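Local coordinates for protein arginyl-tRNA synthetase, putative (Plasmodium falciparum, PDB 5JLD) that probably catalyses the ATP-dependent joining of L-arginine to its tRNA, releasing AMP and diphosphate, as a monomeric class I aminoacyl-tRNA synthetase, at residues 346-349 against 355-358; 108-113 against 571-576; 403-408 against 442-447. All coordinates share one frame; numbering follows the deposited sequence.

Contact 1 (346-349 against 355-358)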
# COMPACT_ATOMS: atom_id res chain seq x y z
N TYR A 346 -0.86 -10.44 2.98
CA TYR A 346 0.40 -10.73 3.64
C TYR A 346 1.55 -9.93 3.01
O TYR A 346 1.93 -10.19 1.87
CB TYR A 346 0.71 -12.22 3.55
CG TYR A 346 -0.23 -13.07 4.37
CD1 TYR A 346 -1.46 -13.46 3.85
CD2 TYR A 346 0.12 -13.50 5.66
CE1 TYR A 346 -2.32 -14.25 4.59
CE2 TYR A 346 -0.75 -14.30 6.42
CZ TYR A 346 -1.97 -14.66 5.87
OH TYR A 346 -2.84 -15.43 6.56
N VAL A 347 2.09 -8.97 3.74
CA VAL A 347 3.22 -8.18 3.25
C VAL A 347 4.53 -8.83 3.71
O VAL A 347 4.83 -8.79 4.89
CB VAL A 347 3.15 -6.72 3.79
CG1 VAL A 347 4.39 -5.94 3.41
CG2 VAL A 347 1.89 -6.03 3.30
N THR A 348 5.29 -9.46 2.80
CA THR A 348 6.55 -10.11 3.20
C THR A 348 7.64 -10.12 2.12
O THR A 348 7.38 -9.75 0.99
CB THR A 348 6.36 -11.62 3.61
OG1 THR A 348 6.31 -12.44 2.43
CG2 THR A 348 5.10 -11.85 4.45
N ASP A 349 8.84 -10.58 2.49
CA ASP A 349 9.91 -10.88 1.52
C ASP A 349 9.33 -11.68 0.38
O ASP A 349 8.51 -12.58 0.60
CB ASP A 349 11.07 -11.69 2.13
CG ASP A 349 11.35 -11.34 3.56
OD1 ASP A 349 11.90 -10.25 3.81
OD2 ASP A 349 11.01 -12.17 4.43
N HIS A 355 5.51 -20.15 -0.47
CA HIS A 355 5.01 -20.60 0.83
C HIS A 355 3.58 -20.13 1.00
O HIS A 355 2.67 -20.96 1.18
CB HIS A 355 5.91 -20.08 1.95
CG HIS A 355 5.35 -20.29 3.32
ND1 HIS A 355 5.44 -21.49 3.99
CD2 HIS A 355 4.70 -19.44 4.15
CE1 HIS A 355 4.87 -21.37 5.17
NE2 HIS A 355 4.42 -20.13 5.30
N PHE A 356 3.33 -18.83 0.82
CA PHE A 356 1.98 -18.35 1.12
C PHE A 356 1.00 -18.80 0.04
O PHE A 356 -0.17 -19.11 0.34
CB PHE A 356 1.94 -16.82 1.32
CG PHE A 356 2.43 -16.41 2.68
CD1 PHE A 356 1.62 -16.57 3.80
CD2 PHE A 356 3.73 -15.93 2.85
CE1 PHE A 356 2.07 -16.24 5.08
CE2 PHE A 356 4.20 -15.60 4.13
CZ PHE A 356 3.37 -15.74 5.24
N GLU A 357 1.48 -18.94 -1.19
CA GLU A 357 0.62 -19.44 -2.24
C GLU A 357 0.23 -20.87 -1.86
O GLU A 357 -0.95 -21.25 -1.98
CB GLU A 357 1.30 -19.36 -3.61
CG GLU A 357 1.30 -17.95 -4.18
CD GLU A 357 1.64 -17.90 -5.66
OE1 GLU A 357 2.64 -18.53 -6.07
OE2 GLU A 357 0.89 -17.23 -6.42
N THR A 358 1.19 -21.61 -1.32
CA THR A 358 0.89 -22.99 -0.93
C THR A 358 -0.13 -22.99 0.22
O THR A 358 -0.96 -23.89 0.32
CB THR A 358 2.13 -23.79 -0.49
OG1 THR A 358 3.15 -23.70 -1.49
CG2 THR A 358 1.77 -25.25 -0.26
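Y346 and F356 meet in an offset stack, their ring centroids 4.7 Å apart and their planes tilted by 30°. The overlap is partial. F356 brings its CD1–CE1 side over one face of the tyrosine, near the rim, and the closest pair is Y346 CD2 to F356 CE1 at 3.4 Å. With CG anti to its carbonyl carbon (chi1 -78°), F356 is swung out from the helix toward the strand. This aromatic pair lies within a beta-alpha-beta unit of the class I catalytic domain, where parallel strand 343-349 passes into helix 353-364 and the chain returns as strand 374-380. Further along the strand the fit is looser: T348 CG2 comes to 3.9 Å from F356 CE2, arriving obliquely to the ring. T348 OG1 is engaged in polar bonds, to D349 O at 2.9 Å and to H377 on the neighbouring strand 374-380. On the side remote from Y346, H355 CD2 covers the middle of the opposite face of F356, 3.8 Å from the ring plane. H355 itself is partly exposed, and its NE2 is hydrogen-bonded to D328 OD2.

Contact 2 (108-113 against 571-576); sequences KLFNGE and CSITKS
A two-stranded beta hairpin, 110-111 paired antiparallel with 114-115, and the turn leading into it from helix 99-108 rest here on helix 564-584 of the DALR anticodon-binding domain. The whole contact hangs on I573, which projects from the helix and divides its two branches between L109 and F110. Its CG2 methyl takes the leucine, coming to 3.7 Å from L109 CD1. Its longer branch goes to the aromatic ring: I573 CD1 lies 3.8 Å from F110 CE1, and I573 CG1 is 4.0 Å from F110 CZ, so the methyl and the methylene both follow the far end of the phenyl group. The split follows from the isoleucine torsions. CG1 stands beside the backbone N (chi1 -59°) and the chain then runs out fully extended (chi2 176°), while CG2 diverges from it to meet the other residue. The methyl approaches the F110 ring obliquely, and the side chains of L109 and F110 each cross that of I573 at about a right angle. No hydrogen bond links the two segments. The join is purely apolar and made by three buried side chains, while the backbones stay well apart, with the CA atoms of L109 and I573 separated by 8.0 Å. Polar fastening of the hairpin comes from other places: F110 O accepts a hydrogen bond from K502 NZ, and the L109 backbone pairs with D116. I115, on the second hairpin strand, touches F110 and I573 as well as S572 and S576, and I519 of helix 510-520 packs on both L109 and I573, while helices 476-492 and 536-556 cover other sides of helix 564-584.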
# COMPACT_ATOMS: atom_id res chain seq x y z
N LYS A 108 -17.75 18.85 -8.63
CA LYS A 108 -18.19 17.84 -7.64
C LYS A 108 -17.30 17.74 -6.36
O LYS A 108 -17.79 17.37 -5.29
CB LYS A 108 -18.28 16.46 -8.30
CG LYS A 108 -19.42 16.31 -9.30
CD LYS A 108 -19.38 14.93 -9.94
CE LYS A 108 -20.50 14.72 -10.95
NZ LYS A 108 -20.41 13.38 -11.61
N LEU A 109 -16.01 18.07 -6.45
CA LEU A 109 -15.09 17.96 -5.31
C LEU A 109 -15.38 18.90 -4.14
O LEU A 109 -14.70 18.84 -3.11
CB LEU A 109 -13.64 18.20 -5.77
CG LEU A 109 -13.05 17.07 -6.60
CD1 LEU A 109 -11.65 17.42 -7.06
CD2 LEU A 109 -13.08 15.75 -5.80
N PHE A 110 -16.34 19.78 -4.30
CA PHE A 110 -16.64 20.73 -3.26
C PHE A 110 -17.86 20.37 -2.48
O PHE A 110 -18.95 20.40 -2.99
CB PHE A 110 -16.84 22.09 -3.86
CG PHE A 110 -15.61 22.67 -4.44
CD1 PHE A 110 -15.19 22.29 -5.68
CD2 PHE A 110 -14.87 23.57 -3.75
CE1 PHE A 110 -14.05 22.82 -6.22
CE2 PHE A 110 -13.73 24.10 -4.28
CZ PHE A 110 -13.31 23.73 -5.52
N ASN A 111 -17.67 20.01 -1.22
CA ASN A 111 -18.77 19.70 -0.35
C ASN A 111 -19.16 21.04 0.14
O ASN A 111 -18.42 21.67 0.89
CB ASN A 111 -18.31 18.86 0.82
N GLY A 112 -20.30 21.53 -0.30
CA GLY A 112 -20.74 22.84 0.09
C GLY A 112 -19.72 23.85 -0.36
O GLY A 112 -19.71 24.24 -1.51
N GLU A 113 -18.83 24.24 0.53
CA GLU A 113 -17.83 25.22 0.20
C GLU A 113 -16.40 24.75 0.43
O GLU A 113 -15.48 25.40 -0.03
CB GLU A 113 -18.07 26.49 0.99
N CYS A 571 -5.42 25.68 -7.49
CA CYS A 571 -4.36 25.57 -6.50
C CYS A 571 -4.87 24.86 -5.23
O CYS A 571 -4.18 24.03 -4.66
CB CYS A 571 -3.80 26.95 -6.17
SG CYS A 571 -2.77 27.71 -7.46
N SER A 572 -6.09 25.20 -4.82
CA SER A 572 -6.70 24.65 -3.60
C SER A 572 -6.97 23.16 -3.73
O SER A 572 -6.61 22.35 -2.84
CB SER A 572 -8.00 25.41 -3.30
OG SER A 572 -8.46 25.18 -1.98
N ILE A 573 -7.61 22.79 -4.83
CA ILE A 573 -7.82 21.38 -5.11
C ILE A 573 -6.49 20.63 -5.13
O ILE A 573 -6.35 19.58 -4.49
CB ILE A 573 -8.54 21.17 -6.44
CG1 ILE A 573 -9.91 21.87 -6.40
CG2 ILE A 573 -8.67 19.67 -6.72
CD1 ILE A 573 -10.69 21.80 -7.72
N THR A 574 -5.50 21.18 -5.85
CA THR A 574 -4.21 20.51 -5.95
C THR A 574 -3.56 20.32 -4.58
O THR A 574 -3.03 19.25 -4.31
CB THR A 574 -3.24 21.28 -6.85
OG1 THR A 574 -3.79 21.37 -8.17
CG2 THR A 574 -1.88 20.56 -6.91
N LYS A 575 -3.61 21.35 -3.74
CA LYS A 575 -3.12 21.27 -2.37
C LYS A 575 -3.80 20.14 -1.60
O LYS A 575 -3.12 19.26 -1.07
CB LYS A 575 -3.35 22.59 -1.64
CG LYS A 575 -2.83 22.61 -0.21
CD LYS A 575 -2.66 24.04 0.27
CE LYS A 575 -3.83 24.50 1.12
NZ LYS A 575 -3.64 24.11 2.54
N SER A 576 -5.13 20.17 -1.54
CA SER A 576 -5.87 19.08 -0.88
C SER A 576 -5.40 17.69 -1.34
O SER A 576 -5.13 16.80 -0.51
CB SER A 576 -7.37 19.21 -1.13
OG SER A 576 -7.94 20.24 -0.34

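Contact 3 (403-408 against 442-447)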
# COMPACT_ATOMS: atom_id res chain seq x y z
N ASN A 403 18.88 4.32 15.28
CA ASN A 403 20.06 5.13 14.99
C ASN A 403 20.22 5.43 13.51
O ASN A 403 20.73 6.48 13.15
CB ASN A 403 21.32 4.46 15.55
CG ASN A 403 21.49 4.71 17.04
OD1 ASN A 403 20.88 4.03 17.88
ND2 ASN A 403 22.33 5.68 17.38
N LEU A 404 19.77 4.53 12.65
CA LEU A 404 19.79 4.81 11.22
C LEU A 404 18.90 6.03 10.93
O LEU A 404 19.30 6.99 10.23
CB LEU A 404 19.32 3.60 10.42
CG LEU A 404 19.41 3.85 8.92
CD1 LEU A 404 20.86 4.17 8.55
CD2 LEU A 404 18.90 2.66 8.14
N ILE A 405 17.70 6.00 11.49
CA ILE A 405 16.80 7.12 11.30
C ILE A 405 17.34 8.40 11.97
O ILE A 405 17.18 9.47 11.43
CB ILE A 405 15.38 6.82 11.83
CG1 ILE A 405 14.74 5.70 11.01
CG2 ILE A 405 14.51 8.06 11.76
CD1 ILE A 405 13.34 5.29 11.49
N LYS A 406 18.01 8.29 13.11
CA LYS A 406 18.53 9.50 13.76
C LYS A 406 19.68 10.09 12.93
O LYS A 406 19.89 11.31 12.91
CB LYS A 406 18.98 9.24 15.20
CG LYS A 406 20.38 8.67 15.37
CD LYS A 406 20.88 8.83 16.80
CE LYS A 406 19.84 8.37 17.81
NZ LYS A 406 20.28 8.61 19.21
N GLU A 407 20.42 9.22 12.25
CA GLU A 407 21.46 9.64 11.32
C GLU A 407 20.84 10.42 10.16
O GLU A 407 21.33 11.51 9.78
CB GLU A 407 22.23 8.44 10.79
CG GLU A 407 23.12 8.76 9.61
CD GLU A 407 24.13 7.67 9.32
OE1 GLU A 407 23.90 6.52 9.75
OE2 GLU A 407 25.15 7.97 8.67
N GLY A 408 19.77 9.85 9.59
CA GLY A 408 19.00 10.55 8.58
C GLY A 408 18.54 11.91 9.08
O GLY A 408 18.65 12.90 8.37
N SER A 442 10.71 14.72 11.08
CA SER A 442 9.56 14.57 10.19
C SER A 442 10.03 14.46 8.74
O SER A 442 9.63 13.55 8.01
CB SER A 442 8.60 15.74 10.37
OG SER A 442 7.29 15.39 9.94
N LEU A 443 10.91 15.38 8.34
CA LEU A 443 11.48 15.39 7.00
C LEU A 443 12.17 14.06 6.65
O LEU A 443 11.92 13.48 5.60
CB LEU A 443 12.47 16.55 6.84
CG LEU A 443 11.88 17.96 6.93
CD1 LEU A 443 12.95 19.03 6.75
CD2 LEU A 443 10.73 18.15 5.93
N CYS A 444 13.04 13.61 7.55
CA CYS A 444 13.74 12.33 7.40
C CYS A 444 12.80 11.14 7.24
O CYS A 444 12.94 10.35 6.31
CB CYS A 444 14.64 12.07 8.61
SG CYS A 444 15.30 10.39 8.61
N VAL A 445 11.87 11.01 8.17
CA VAL A 445 10.91 9.91 8.16
C VAL A 445 10.11 9.89 6.86
O VAL A 445 10.00 8.85 6.18
CB VAL A 445 9.97 10.00 9.37
CG1 VAL A 445 8.82 9.03 9.25
CG2 VAL A 445 10.77 9.75 10.66
N SER A 446 9.59 11.06 6.49
CA SER A 446 8.86 11.22 5.23
C SER A 446 9.71 10.82 4.03
O SER A 446 9.22 10.14 3.11
CB SER A 446 8.39 12.66 5.08
OG SER A 446 7.31 12.94 5.96
N ALA A 447 10.97 11.23 4.05
CA ALA A 447 11.92 10.94 2.98
C ALA A 447 12.16 9.45 2.82
O ALA A 447 12.10 8.92 1.72
CB ALA A 447 13.24 11.67 3.22
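C444 holds its sulfur anti to its own backbone N (chi1 170°), which carries SG out from the helix toward the backbone of I405 and G408; in I405, a chi1 of -65° leaves CG2 beside the carbonyl carbon, on the side where that sulfur arrives. The two residues belong to a crossed helix pair in the class I catalytic region, helix 401-420 against helix 436-453. The short segments have their axes 9.1 Å apart at closest approach and their N-to-C directions at 115°, so the two segments cross steeply and meet through few residues. Closest are the backbones at G408 and C444, whose CA atoms lie 5.7 Å apart. With no side chain on G408, the cysteine can lie directly against main-chain atoms of the other helix. Its SG is 3.5 Å from I405 O, a carbonyl oxygen that also accepts a hydrogen bond from T409 OG1 one turn on. Beside this, the contact becomes aliphatic and less close: I405 CG2 is 4.0 Å from C444 SG and 4.2 Å from V445 CG2, the valine extending the apolar patch along the second helix. All four touching residues are buried. L443 also touches L416, further along helix 401-420, and packs on I477 and I480 of helix 476-492. S446 OG accepts a hydrogen bond from K588 N in the segment after helix 564-584. Helix 436-453 thus faces helix 476-492 and the chain end as well as helix 401-420. The sulfur also lies against the glycine carbonyl carbon, with C444 SG 3.6 Å and C444 CB 3.9 Å from G408 C.

Contacts 1 and 3 both lie in the catalytic region and follow one another along the chain: contact 1 closes within a beta-alpha-beta unit of the parallel sheet, contact 3 joins two helices after the last strand, 374-380. Their centres are about 29 Å apart. Contact 2 encloses both in sequence, bringing the hairpin after helix 99-108 against helix 564-584, near the C-terminal end. It lies about 40 Å between centres from contact 1, on the opposite side of the chain's centre, and about 32 Å from contact 3. None touches another. Helix 476-492 packs on helix 564-584 of contact 2 and on helix 436-453 of contact 3, and so bridges the helices of the two contacts.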